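L-threonine-O-3-phosphate decarboxylase (Porphyromonas gingivalis, PDB 3FKD) probably binds pyridoxal 5'-phosphate and may decarboxylate L-threonine O-3-phosphate. Local coordinates at residues N119-E124 and R148-R153; P138-G143 and Q167-F172; Q85-S90 and K213-R218; A78-I83 and F132-N137. All blocks are in the same frame, centred on the assembly; numbering follows the deposited sequence.

Interaction 1 (N119-E124 and R148-R153); sequences NEDIGE and RTEILR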
loop_
_atom_site.group_PDB
_atom_site.type_symbol
_atom_site.label_atom_id
_atom_site.label_comp_id
_atom_site.label_asym_id
_atom_site.label_seq_id
_atom_site.Cartn_x
_atom_site.Cartn_y
_atom_site.Cartn_z
ATOM N N ASN A 119 1.257 21.994 23.053
ATOM C CA ASN A 119 2.171 22.670 23.973
ATOM C C ASN A 119 1.544 23.130 25.271
ATOM O O ASN A 119 1.933 24.122 25.876
ATOM C CB ASN A 119 3.032 23.717 23.282
ATOM C CG ASN A 119 4.288 23.091 22.659
ATOM O OD1 ASN A 119 5.077 22.417 23.354
ATOM N ND2 ASN A 119 4.467 23.288 21.349
ATOM N N GLU A 120 0.559 22.352 25.683
ATOM C CA GLU A 120 -0.018 22.443 26.999
ATOM C C GLU A 120 0.066 20.993 27.442
ATOM O O GLU A 120 0.278 20.103 26.615
ATOM C CB GLU A 120 -1.421 23.031 26.895
ATOM C CG GLU A 120 -1.387 24.226 25.890
ATOM C CD GLU A 120 -2.582 25.177 25.979
ATOM O OE1 GLU A 120 -3.497 24.904 26.801
ATOM O OE2 GLU A 120 -2.606 26.186 25.210
ATOM N N ASP A 121 0.021 20.749 28.738
ATOM C CA ASP A 121 0.453 19.453 29.221
ATOM C C ASP A 121 -0.660 18.464 28.978
ATOM O O ASP A 121 -1.738 18.583 29.563
ATOM C CB ASP A 121 0.795 19.517 30.703
ATOM C CG ASP A 121 1.242 18.189 31.261
ATOM O OD1 ASP A 121 1.381 17.230 30.473
ATOM O OD2 ASP A 121 1.454 18.100 32.490
ATOM N N ILE A 122 -0.405 17.494 28.105
ATOM C CA ILE A 122 -1.405 16.500 27.801
ATOM C C ILE A 122 -1.737 15.636 29.021
ATOM O O ILE A 122 -2.813 15.031 29.101
ATOM C CB ILE A 122 -0.967 15.665 26.603
ATOM C CG1 ILE A 122 0.513 15.315 26.727
ATOM C CG2 ILE A 122 -1.148 16.478 25.319
ATOM C CD1 ILE A 122 0.823 14.290 27.792
ATOM N N GLY A 123 -0.818 15.611 29.985
ATOM C CA GLY A 123 -0.970 14.781 31.170
ATOM C C GLY A 123 -2.158 15.211 32.006
ATOM O O GLY A 123 -2.503 14.589 33.006
ATOM N N GLU A 124 -2.815 16.257 31.533
ATOM C CA GLU A 124 -3.716 17.052 32.322
ATOM C C GLU A 124 -4.895 17.463 31.429
ATOM O O GLU A 124 -5.588 18.436 31.685
ATOM C CB GLU A 124 -2.902 18.251 32.789
ATOM C CG GLU A 124 -3.534 19.236 33.684
ATOM C CD GLU A 124 -3.016 20.576 33.312
ATOM O OE1 GLU A 124 -2.621 20.683 32.130
ATOM O OE2 GLU A 124 -2.979 21.505 34.162
ATOM N N ARG A 148 10.171 10.297 28.185
ATOM C CA ARG A 148 9.806 8.883 28.262
ATOM C C ARG A 148 9.021 8.657 29.533
ATOM O O ARG A 148 8.120 7.829 29.573
ATOM C CB ARG A 148 11.069 7.998 28.222
ATOM C CG ARG A 148 10.998 6.760 29.097
ATOM C CD ARG A 148 12.192 5.813 28.972
ATOM N NE ARG A 148 11.806 4.543 29.584
ATOM C CZ ARG A 148 11.313 3.494 28.920
ATOM N NH1 ARG A 148 11.206 3.535 27.602
ATOM N NH2 ARG A 148 10.952 2.391 29.567
ATOM N N THR A 149 9.360 9.443 30.554
ATOM C CA THR A 149 8.744 9.397 31.884
ATOM C C THR A 149 7.355 10.024 31.962
ATOM O O THR A 149 6.483 9.524 32.663
ATOM C CB THR A 149 9.637 10.126 32.902
ATOM O OG1 THR A 149 10.992 9.705 32.723
ATOM C CG2 THR A 149 9.205 9.824 34.319
ATOM N N GLU A 150 7.152 11.131 31.265
ATOM C CA GLU A 150 5.846 11.783 31.270
ATOM C C GLU A 150 4.856 10.851 30.599
ATOM O O GLU A 150 3.711 10.702 31.032
ATOM C CB GLU A 150 5.911 13.127 30.546
ATOM C CG GLU A 150 4.549 13.728 30.247
ATOM C CD GLU A 150 3.760 14.118 31.496
ATOM O OE1 GLU A 150 4.354 14.180 32.602
ATOM O OE2 GLU A 150 2.539 14.373 31.362
ATOM N N ILE A 151 5.321 10.189 29.553
ATOM C CA ILE A 151 4.502 9.228 28.851
ATOM C C ILE A 151 4.138 8.051 29.758
ATOM O O ILE A 151 2.957 7.721 29.865
ATOM C CB ILE A 151 5.158 8.784 27.533
ATOM C CG1 ILE A 151 5.123 9.945 26.539
ATOM C CG2 ILE A 151 4.415 7.615 26.948
ATOM C CD1 ILE A 151 5.624 9.630 25.160
ATOM N N LEU A 152 5.123 7.439 30.427
ATOM C CA LEU A 152 4.834 6.312 31.339
ATOM C C LEU A 152 3.742 6.569 32.409
ATOM O O LEU A 152 2.998 5.665 32.777
ATOM C CB LEU A 152 6.111 5.773 32.001
ATOM C CG LEU A 152 7.094 5.225 30.982
ATOM C CD1 LEU A 152 8.459 4.917 31.567
ATOM C CD2 LEU A 152 6.464 3.978 30.329
ATOM N N ARG A 153 3.635 7.784 32.920
ATOM C CA ARG A 153 2.614 7.997 33.929
ATOM C C ARG A 153 1.253 8.134 33.280
ATOM O O ARG A 153 0.254 7.760 33.880
ATOM C CB ARG A 153 2.943 9.139 34.899
ATOM C CG ARG A 153 2.731 10.582 34.410
ATOM C CD ARG A 153 3.779 11.463 35.098
ATOM N NE ARG A 153 4.893 10.600 35.509
ATOM C CZ ARG A 153 5.412 10.552 36.735
ATOM N NH1 ARG A 153 4.958 11.369 37.685
ATOM N NH2 ARG A 153 6.398 9.705 37.004
#

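Interaction 2 (P138-G143 and Q167-F172); sequences PNNPDG and QSYVSF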
loop_
_atom_site.group_PDB
_atom_site.type_symbol
_atom_site.label_atom_id
_atom_site.label_comp_id
_atom_site.label_asym_id
_atom_site.label_seq_id
_atom_site.Cartn_x
_atom_site.Cartn_y
_atom_site.Cartn_z
ATOM N N PRO A 138 9.256 12.954 19.044
ATOM C CA PRO A 138 8.919 14.389 19.031
ATOM C C PRO A 138 7.880 14.671 17.964
ATOM O O PRO A 138 7.873 13.998 16.944
ATOM C CB PRO A 138 10.246 15.061 18.640
ATOM C CG PRO A 138 10.975 14.054 17.927
ATOM C CD PRO A 138 10.641 12.747 18.609
ATOM N N ASN A 139 7.030 15.658 18.198
ATOM C CA ASN A 139 5.871 15.933 17.352
ATOM C C ASN A 139 6.163 16.666 16.042
ATOM O O ASN A 139 6.972 17.553 16.003
ATOM C CB ASN A 139 4.835 16.715 18.165
ATOM C CG ASN A 139 3.506 16.841 17.454
ATOM O OD1 ASN A 139 2.901 15.844 17.041
ATOM N ND2 ASN A 139 3.036 18.064 17.315
ATOM N N ASN A 140 5.490 16.257 14.976
ATOM C CA ASN A 140 5.395 16.962 13.697
ATOM C C ASN A 140 4.139 17.845 13.783
ATOM O O ASN A 140 3.072 17.327 13.981
ATOM C CB ASN A 140 5.225 15.869 12.612
ATOM C CG ASN A 140 4.838 16.402 11.240
ATOM O OD1 ASN A 140 5.149 17.529 10.866
ATOM N ND2 ASN A 140 4.182 15.553 10.460
ATOM N N PRO A 141 4.257 19.183 13.615
ATOM C CA PRO A 141 5.368 19.989 13.100
ATOM C C PRO A 141 6.138 20.718 14.199
ATOM O O PRO A 141 7.154 21.322 13.908
ATOM C CB PRO A 141 4.621 21.035 12.256
ATOM C CG PRO A 141 3.177 21.065 12.805
ATOM C CD PRO A 141 3.133 20.083 13.944
ATOM N N ASP A 142 5.616 20.654 15.421
ATOM C CA ASP A 142 6.038 21.387 16.623
ATOM C C ASP A 142 7.423 21.086 17.134
ATOM O O ASP A 142 8.101 21.948 17.682
ATOM C CB ASP A 142 5.147 20.915 17.771
ATOM C CG ASP A 142 4.143 21.892 18.106
ATOM O OD1 ASP A 142 4.281 22.996 17.552
ATOM O OD2 ASP A 142 3.219 21.576 18.880
ATOM N N GLY A 143 7.760 19.799 17.074
ATOM C CA GLY A 143 8.936 19.272 17.737
ATOM C C GLY A 143 8.688 19.109 19.219
ATOM O O GLY A 143 9.633 18.969 19.986
ATOM N N GLN A 167 5.950 6.762 16.366
ATOM C CA GLN A 167 7.384 6.720 16.648
ATOM C C GLN A 167 8.255 7.037 15.430
ATOM O O GLN A 167 9.433 6.670 15.394
ATOM C CB GLN A 167 7.741 5.332 17.146
ATOM C CG GLN A 167 6.981 4.930 18.361
ATOM C CD GLN A 167 7.575 5.520 19.615
ATOM O OE1 GLN A 167 7.386 6.701 19.898
ATOM N NE2 GLN A 167 8.304 4.704 20.371
ATOM N N SER A 168 7.678 7.699 14.435
ATOM C CA SER A 168 8.370 7.945 13.189
ATOM C C SER A 168 9.691 8.644 13.395
ATOM O O SER A 168 10.605 8.479 12.605
ATOM C CB SER A 168 7.527 8.793 12.237
ATOM O OG SER A 168 6.436 8.073 11.712
ATOM N N TYR A 169 9.757 9.466 14.441
ATOM C CA TYR A 169 10.871 10.383 14.693
ATOM C C TYR A 169 11.609 10.023 15.963
ATOM O O TYR A 169 12.381 10.833 16.487
ATOM C CB TYR A 169 10.366 11.823 14.809
ATOM C CG TYR A 169 9.538 12.283 13.646
ATOM C CD1 TYR A 169 10.131 12.655 12.434
ATOM C CD2 TYR A 169 8.155 12.351 13.753
ATOM C CE1 TYR A 169 9.357 13.076 11.360
ATOM C CE2 TYR A 169 7.374 12.763 12.687
ATOM C CZ TYR A 169 7.971 13.124 11.495
ATOM O OH TYR A 169 7.166 13.525 10.457
ATOM N N VAL A 170 11.389 8.809 16.448
ATOM C CA VAL A 170 11.984 8.383 17.689
ATOM C C VAL A 170 13.505 8.479 17.608
ATOM O O VAL A 170 14.159 8.632 18.616
ATOM C CB VAL A 170 11.564 6.965 18.066
ATOM C CG1 VAL A 170 12.594 5.955 17.587
ATOM C CG2 VAL A 170 11.380 6.868 19.559
ATOM N N SER A 171 14.072 8.426 16.410
ATOM C CA SER A 171 15.512 8.585 16.287
ATOM C C SER A 171 16.019 10.044 15.997
ATOM O O SER A 171 17.232 10.300 15.917
ATOM C CB SER A 171 16.076 7.527 15.295
ATOM O OG SER A 171 16.152 8.083 13.998
ATOM N N PHE A 172 15.093 10.988 15.861
ATOM C CA PHE A 172 15.410 12.409 15.662
ATOM C C PHE A 172 15.621 13.115 17.014
ATOM O O PHE A 172 15.443 14.296 17.121
ATOM C CB PHE A 172 14.264 13.139 14.923
ATOM C CG PHE A 172 14.093 12.745 13.474
ATOM C CD1 PHE A 172 13.658 13.677 12.551
ATOM C CD2 PHE A 172 14.350 11.446 13.042
ATOM C CE1 PHE A 172 13.482 13.337 11.227
ATOM C CE2 PHE A 172 14.184 11.087 11.716
ATOM C CZ PHE A 172 13.754 12.025 10.803
HETATM O O HOH W 1 4.579 12.816 9.919
#

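Interaction 3 (Q85-S90 and K213-R218); sequences QAFRGS and KDFMKR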
loop_
_atom_site.group_PDB
_atom_site.type_symbol
_atom_site.label_atom_id
_atom_site.label_comp_id
_atom_site.label_asym_id
_atom_site.label_seq_id
_atom_site.Cartn_x
_atom_site.Cartn_y
_atom_site.Cartn_z
ATOM N N GLN A 85 -9.694 1.918 11.608
ATOM C CA GLN A 85 -10.647 0.922 11.102
ATOM C C GLN A 85 -11.074 -0.101 12.149
ATOM O O GLN A 85 -12.302 -0.277 12.419
ATOM C CB GLN A 85 -10.133 0.219 9.837
ATOM C CG GLN A 85 -11.227 -0.436 9.009
ATOM C CD GLN A 85 -10.706 -1.245 7.811
ATOM O OE1 GLN A 85 -9.499 -1.350 7.589
ATOM N NE2 GLN A 85 -11.620 -1.832 7.054
ATOM N N ALA A 86 -10.084 -0.769 12.738
ATOM C CA ALA A 86 -10.347 -1.802 13.738
ATOM C C ALA A 86 -11.217 -1.288 14.914
ATOM O O ALA A 86 -11.780 -2.087 15.661
ATOM C CB ALA A 86 -9.047 -2.395 14.253
ATOM N N PHE A 87 -11.299 0.039 15.090
ATOM C CA PHE A 87 -12.003 0.618 16.232
ATOM C C PHE A 87 -12.987 1.734 15.845
ATOM O O PHE A 87 -13.105 2.746 16.560
ATOM C CB PHE A 87 -10.992 1.061 17.309
ATOM C CG PHE A 87 -10.212 -0.085 17.887
ATOM C CD1 PHE A 87 -9.095 -0.565 17.248
ATOM C CD2 PHE A 87 -10.650 -0.732 19.031
ATOM C CE1 PHE A 87 -8.417 -1.643 17.748
ATOM C CE2 PHE A 87 -9.969 -1.823 19.529
ATOM C CZ PHE A 87 -8.846 -2.269 18.893
ATOM N N ARG A 88 -13.691 1.514 14.726
ATOM C CA ARG A 88 -14.691 2.429 14.161
ATOM C C ARG A 88 -15.610 3.114 15.171
ATOM O O ARG A 88 -15.974 4.283 15.013
ATOM C CB ARG A 88 -15.574 1.712 13.138
ATOM C CG ARG A 88 -16.873 2.437 12.834
ATOM C CD ARG A 88 -17.350 2.046 11.457
ATOM N NE ARG A 88 -18.427 2.879 10.910
ATOM C CZ ARG A 88 -19.267 2.463 9.947
ATOM N NH1 ARG A 88 -19.157 1.231 9.456
ATOM N NH2 ARG A 88 -20.231 3.254 9.476
ATOM N N GLY A 89 -16.014 2.415 16.208
ATOM C CA GLY A 89 -16.797 3.122 17.204
ATOM C C GLY A 89 -16.145 4.290 17.967
ATOM O O GLY A 89 -16.847 5.132 18.535
ATOM N N SER A 90 -14.821 4.361 17.952
ATOM C CA SER A 90 -14.108 4.934 19.085
ATOM C C SER A 90 -14.082 6.465 19.237
ATOM O O SER A 90 -14.403 7.216 18.311
ATOM C CB SER A 90 -12.704 4.311 19.202
ATOM O OG SER A 90 -12.794 2.889 19.391
ATOM N N LYS A 213 -0.955 -8.541 21.991
ATOM C CA LYS A 213 -1.680 -9.319 20.989
ATOM C C LYS A 213 -3.227 -9.347 21.087
ATOM O O LYS A 213 -3.910 -9.705 20.137
ATOM C CB LYS A 213 -1.078 -10.727 20.834
ATOM C CG LYS A 213 -0.886 -11.506 22.120
ATOM C CD LYS A 213 -0.369 -12.910 21.796
ATOM C CE LYS A 213 -1.293 -13.586 20.754
ATOM N NZ LYS A 213 -0.918 -14.984 20.329
ATOM N N ASP A 214 -3.783 -8.952 22.219
ATOM C CA ASP A 214 -5.208 -8.708 22.260
ATOM C C ASP A 214 -5.564 -7.564 21.322
ATOM O O ASP A 214 -6.472 -7.681 20.497
ATOM C CB ASP A 214 -5.656 -8.349 23.668
ATOM C CG ASP A 214 -6.126 -9.551 24.460
ATOM O OD1 ASP A 214 -5.779 -9.603 25.663
ATOM O OD2 ASP A 214 -6.836 -10.429 23.893
ATOM N N PHE A 215 -4.858 -6.445 21.437
ATOM C CA PHE A 215 -5.126 -5.346 20.543
ATOM C C PHE A 215 -4.803 -5.781 19.123
ATOM O O PHE A 215 -5.639 -5.710 18.216
ATOM C CB PHE A 215 -4.315 -4.106 20.944
ATOM C CG PHE A 215 -4.390 -2.972 19.947
ATOM C CD1 PHE A 215 -5.317 -1.977 20.093
ATOM C CD2 PHE A 215 -3.531 -2.923 18.871
ATOM C CE1 PHE A 215 -5.384 -0.953 19.203
ATOM C CE2 PHE A 215 -3.603 -1.910 17.967
ATOM C CZ PHE A 215 -4.529 -0.912 18.141
HETATM N N MSE A 216 -3.578 -6.248 18.938
HETATM C CA MSE A 216 -3.116 -6.667 17.627
HETATM C C MSE A 216 -4.105 -7.498 16.791
HETATM O O MSE A 216 -4.092 -7.410 15.565
HETATM C CB MSE A 216 -1.797 -7.421 17.732
HETATM C CG MSE A 216 -1.162 -7.541 16.377
HETATM SE SE MSE A 216 -0.759 -5.751 15.680
HETATM C CE MSE A 216 1.018 -5.635 16.363
ATOM N N LYS A 217 -4.930 -8.319 17.441
ATOM C CA LYS A 217 -5.868 -9.170 16.708
ATOM C C LYS A 217 -7.159 -8.430 16.317
ATOM O O LYS A 217 -7.806 -8.812 15.344
ATOM C CB LYS A 217 -6.164 -10.500 17.437
ATOM C CG LYS A 217 -5.113 -11.621 17.191
ATOM C CD LYS A 217 -5.797 -12.981 16.868
ATOM C CE LYS A 217 -5.054 -14.218 17.435
ATOM N NZ LYS A 217 -6.043 -15.256 17.994
ATOM N N ARG A 218 -7.535 -7.377 17.039
ATOM C CA ARG A 218 -8.570 -6.520 16.503
ATOM C C ARG A 218 -8.062 -5.881 15.219
ATOM O O ARG A 218 -8.818 -5.713 14.270
ATOM C CB ARG A 218 -9.029 -5.456 17.481
ATOM C CG ARG A 218 -9.868 -5.985 18.608
ATOM C CD ARG A 218 -11.312 -6.331 18.198
ATOM N NE ARG A 218 -12.134 -5.199 17.756
ATOM C CZ ARG A 218 -12.649 -4.257 18.551
ATOM N NH1 ARG A 218 -12.441 -4.279 19.859
ATOM N NH2 ARG A 218 -13.390 -3.288 18.034
#

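Interaction 4 (A78-I83 and F132-N137); sequences AAFYQI and FCWLCN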
loop_
_atom_site.group_PDB
_atom_site.type_symbol
_atom_site.label_atom_id
_atom_site.label_comp_id
_atom_site.label_asym_id
_atom_site.label_seq_id
_atom_site.Cartn_x
_atom_site.Cartn_y
_atom_site.Cartn_z
ATOM N N ALA A 78 -0.606 3.924 6.411
ATOM C CA ALA A 78 -1.501 2.763 6.350
ATOM C C ALA A 78 -1.874 2.240 7.734
ATOM O O ALA A 78 -3.061 2.010 8.010
ATOM C CB ALA A 78 -0.934 1.620 5.460
ATOM N N ALA A 79 -0.866 2.047 8.585
ATOM C CA ALA A 79 -1.086 1.617 9.967
ATOM C C ALA A 79 -2.084 2.484 10.761
ATOM O O ALA A 79 -2.780 1.958 11.602
ATOM C CB ALA A 79 0.227 1.519 10.713
ATOM N N PHE A 80 -2.126 3.800 10.511
ATOM C CA PHE A 80 -2.985 4.708 11.284
ATOM C C PHE A 80 -4.443 4.452 10.936
ATOM O O PHE A 80 -5.311 4.425 11.799
ATOM C CB PHE A 80 -2.642 6.180 11.019
ATOM C CG PHE A 80 -1.282 6.553 11.454
ATOM C CD1 PHE A 80 -0.832 6.206 12.720
ATOM C CD2 PHE A 80 -0.440 7.238 10.610
ATOM C CE1 PHE A 80 0.416 6.527 13.116
ATOM C CE2 PHE A 80 0.815 7.581 11.008
ATOM C CZ PHE A 80 1.245 7.227 12.255
ATOM N N TYR A 81 -4.664 4.275 9.641
ATOM C CA TYR A 81 -5.924 3.899 9.062
ATOM C C TYR A 81 -6.373 2.477 9.465
ATOM O O TYR A 81 -7.551 2.246 9.772
ATOM C CB TYR A 81 -5.753 3.999 7.562
ATOM C CG TYR A 81 -5.865 5.406 7.054
ATOM C CD1 TYR A 81 -7.113 5.960 6.733
ATOM C CD2 TYR A 81 -4.749 6.206 6.923
ATOM C CE1 TYR A 81 -7.229 7.257 6.277
ATOM C CE2 TYR A 81 -4.855 7.493 6.440
ATOM C CZ TYR A 81 -6.104 8.005 6.123
ATOM O OH TYR A 81 -6.200 9.290 5.661
ATOM N N GLN A 82 -5.458 1.508 9.439
ATOM C CA GLN A 82 -5.875 0.189 9.847
ATOM C C GLN A 82 -6.294 0.147 11.323
ATOM O O GLN A 82 -7.139 -0.669 11.707
ATOM C CB GLN A 82 -4.809 -0.866 9.554
ATOM C CG GLN A 82 -5.413 -2.181 9.032
ATOM C CD GLN A 82 -4.473 -3.366 9.156
ATOM O OE1 GLN A 82 -3.362 -3.364 8.623
ATOM N NE2 GLN A 82 -4.917 -4.389 9.861
ATOM N N ILE A 83 -5.676 0.997 12.146
ATOM C CA ILE A 83 -5.979 1.074 13.583
ATOM C C ILE A 83 -7.345 1.751 13.814
ATOM O O ILE A 83 -8.190 1.232 14.540
ATOM C CB ILE A 83 -4.877 1.862 14.347
ATOM C CG1 ILE A 83 -3.546 1.082 14.401
ATOM C CG2 ILE A 83 -5.337 2.250 15.749
ATOM C CD1 ILE A 83 -2.458 1.839 15.172
ATOM N N PHE A 132 -8.936 6.295 22.663
ATOM C CA PHE A 132 -7.628 6.448 22.087
ATOM C C PHE A 132 -7.130 7.852 22.269
ATOM O O PHE A 132 -7.898 8.814 22.240
ATOM C CB PHE A 132 -7.653 6.106 20.602
ATOM C CG PHE A 132 -7.972 4.671 20.335
ATOM C CD1 PHE A 132 -6.986 3.707 20.408
ATOM C CD2 PHE A 132 -9.269 4.280 20.052
ATOM C CE1 PHE A 132 -7.282 2.386 20.176
ATOM C CE2 PHE A 132 -9.581 2.961 19.833
ATOM C CZ PHE A 132 -8.591 2.012 19.889
ATOM N N CYS A 133 -5.817 7.933 22.473
ATOM C CA CYS A 133 -5.086 9.170 22.462
ATOM C C CYS A 133 -3.894 9.046 21.507
ATOM O O CYS A 133 -3.092 8.119 21.615
ATOM C CB CYS A 133 -4.612 9.511 23.871
ATOM S SG CYS A 133 -3.684 11.026 23.931
ATOM N N TRP A 134 -3.778 10.006 20.596
ATOM C CA TRP A 134 -2.821 9.946 19.503
ATOM C C TRP A 134 -1.665 10.954 19.670
ATOM O O TRP A 134 -1.837 12.170 19.541
ATOM C CB TRP A 134 -3.550 10.163 18.170
ATOM C CG TRP A 134 -4.662 9.134 17.848
ATOM C CD1 TRP A 134 -5.852 8.948 18.523
ATOM C CD2 TRP A 134 -4.684 8.196 16.759
ATOM N NE1 TRP A 134 -6.589 7.944 17.927
ATOM C CE2 TRP A 134 -5.914 7.490 16.833
ATOM C CE3 TRP A 134 -3.795 7.907 15.714
ATOM C CZ2 TRP A 134 -6.265 6.503 15.924
ATOM C CZ3 TRP A 134 -4.138 6.912 14.804
ATOM C CH2 TRP A 134 -5.380 6.219 14.921
ATOM N N LEU A 135 -0.479 10.450 19.965
ATOM C CA LEU A 135 0.668 11.321 20.172
ATOM C C LEU A 135 1.798 11.007 19.225
ATOM O O LEU A 135 1.859 9.938 18.609
ATOM C CB LEU A 135 1.160 11.224 21.608
ATOM C CG LEU A 135 -0.005 11.518 22.549
ATOM C CD1 LEU A 135 0.275 11.022 23.946
ATOM C CD2 LEU A 135 -0.347 13.012 22.517
ATOM N N CYS A 136 2.689 11.957 19.081
ATOM C CA CYS A 136 3.863 11.718 18.269
ATOM C C CYS A 136 4.975 12.453 18.967
ATOM O O CYS A 136 4.849 13.620 19.306
ATOM C CB CYS A 136 3.632 12.178 16.826
ATOM S SG CYS A 136 5.067 12.173 15.762
ATOM N N ASN A 137 6.057 11.742 19.210
ATOM C CA ASN A 137 7.104 12.261 20.052
ATOM C C ASN A 137 8.473 11.925 19.456
ATOM O O ASN A 137 8.811 10.746 19.347
ATOM C CB ASN A 137 6.929 11.665 21.461
ATOM C CG ASN A 137 7.954 12.181 22.430
ATOM O OD1 ASN A 137 8.234 13.355 22.435
ATOM N ND2 ASN A 137 8.532 11.315 23.233
#

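Interaction 1 (N119-E124 and R148-R153)
Glu150 reaches out from helix 148-157 and sets its carboxylate against the turn at Asp121, Ile122 and Gly123. That turn is an Asx turn: Asp121 OD1 accepts a hydrogen bond from Gly123 N at 2.8 Å. The contact is small, and no hydrogen bond crosses it. Two acceptors meet here. Asp121 OD1 and Glu150 OE2 lie 3.2 Å apart. The two side chains come from opposite directions, and their carboxylate planes are turned 61° against each other. Such a pair of like charges would probably be costly if both were ionised. A shared proton or a solvent cation could ease it, but neither is established. Gly123 CA packs 3.5 Å from Glu150 OE2, and Ile122 CD1 sits 4.0 Å from the same oxygen.

The shape of the glutamate chain sets where its carboxylate goes. CG lies opposite the backbone N (chi1 168°), and a bend at chi2 (65°) aims the carboxylate at the turn. Further out, Asp121 O accepts from Tyr116 OH, and Ile122 packs on the same tyrosine of edge strand 112-117. Arg148, at the start of the helix, forms a salt bridge with Asp182. The helix is the crossover between the parallel neighbouring strands 132-136 and 162-166, so this contact ties the loop after strand 112-117 to a beta-alpha-beta unit. Within the turn, the Gly123 N-H comes to Asp121 OD1 from above the carboxylate plane, well out of it.

Interaction 2 (P138-G143 and Q167-F172)
The Tyr169 ring crosses obliquely over Pro138 O and Asn140 CB. At the root of the side chain, Pro138 CG packs 3.9 Å from Tyr169 CB. The same proline ring presses its CD to within 3.3 Å of Tyr169 O. Pro138 follows a cis peptide bond. Its own carbonyl oxygen approaches the tyrosine ring, with Pro138 O 3.6 Å from Tyr169 CD2. Toward the phenol end, Asn140 CB comes 3.8 Å from Tyr169 CE2. The asparagine's amide plane is turned 67° from the ring. Its CG lies opposite the backbone N (chi1 169°), which sends the amide toward the phenol oxygen.

Asn140 ND2 and Tyr169 OH do not bond directly. A water links them, 2.7 Å from Tyr169 OH and weakly held by Asn140 ND2 at 2.8 Å. The phenol oxygen is also hydrogen-bonded to Thr23 OG1. Asn140 to Gly143 form the Asn-Pro-Asp-Gly version of a loop well known in fold-type I pyridoxal phosphate enzymes. In relatives, the asparagine and tyrosine at these places bind the 3' oxygen of the cofactor's pyridine ring. Asn140 and Tyr169 probably do the same here, and the water would then mark the cofactor pocket.

Several neighbours hold the tyrosine ring. Ser168 CB lies over one of its faces, off toward the rim, and Phe172 CE1 is in plane at its edge. Phe279 meets the ring edge-to-face. Two overlapping type I turns, Gln167 to Val170 and Tyr169 to Phe172, shape the backbone that carries it. Phe172 N closes the second turn on Tyr169 O at 2.8 Å.

Interaction 3 (Q85-S90 and K213-R218)
Phe87 and Phe215 form the aromatic part of the contact, between the turn that follows helix 75-86 and the first turns of helix 213-220. Their planes are nearly parallel, at 7°. The rings are slid so far apart that they barely overlap, with centroids 5.2 Å from each other. Closest are the rims, Phe87 CE1 and Phe215 CE1, at 3.4 Å. Phe132 of the central sheet meets Phe87 edge-to-face and touches Phe215 as well.

Aliphatic carbons make two further contacts. Arg218 CB packs 3.5 Å from Phe87 CZ. Ala86 CB meets a backbone carbonyl of the helix, 3.3 Å from Arg218 O.

The polar part is the arginine head. The chain curls back through chi2 -76° and chi3 -64°, and this folds the guanidinium back over the rim of Phe87. One guanidinium face receives Phe87 CE2, off toward its rim. Arg218 NH2 stands 3.1 Å from Ala86 O.

Hydrogen bonds shape the turn. Ser90 N closes the type I turn on Phe87 O, and Ser90 OG adds a second bond from the same face. Next to it, Gln85 NE2 bonds to Tyr109 OH of the second subunit.

The chemistry implies a seam closed largely by van der Waals packing. Phenyl rims fill its inner part, and an exposed arginine folds back over Phe87 on the outer part.

Interaction 4 (A78-I83 and F132-N137)
The Trp134 indole points its six-membered ring at helix 75-86. Phe80 O lies at the edge of the indole, in its plane, 3.6 Å from Trp134 CH2. The aromatic C-H edge thus meets a backbone carbonyl of the helix. The other approaches are oblique. Trp134 CZ3 comes 4.0 Å from Phe80 CD1, and Ile83 CG2 sits 4.1 Å from Trp134 CH2. Both helix side chains run past the tryptophan in opposite directions to it. Ile83 turns CG2 opposite its backbone N, and that branch does the touching.

No hydrogen bond joins the two segments. The indole N-H is used outside this contact: Trp134 NE1 bonds to Ser92 OG of the adjoining strand. Tyr102 of helix 100-108 meets Phe80 edge-to-face, and Cys106 of the same helix touches Trp134. Ile83 also packs on Val190 and Val192 of strand 189-194.

Buried apolar packing of this kind, a helix lying on the parallel core of a mixed seven-stranded sheet, belongs to the alpha/beta/alpha large domain of fold-type I pyridoxal phosphate enzymes.

Interactions 2 and 4 are buried, while interactions 1 and 3 are only partly so and lie farther from the chain's centre. Helix 75-86 serves both interactions 3 and 4, which touch through Phe87 and Phe132. Strand 132-136 carries interaction 4, and the loop just beyond it enters interaction 2. Cys136 of interaction 4 packs its SG on Tyr169 of interaction 2. Helix 148-157 of interaction 1 follows that strand in the chain. The chemistry follows the place. Interaction 4 is apolar packing, and interaction 2 adds a water-linked polar pair near the probable cofactor site. Interaction 1 sets two carboxylates together, and interaction 3 pairs two phenyl rings and folds an arginine over one of them.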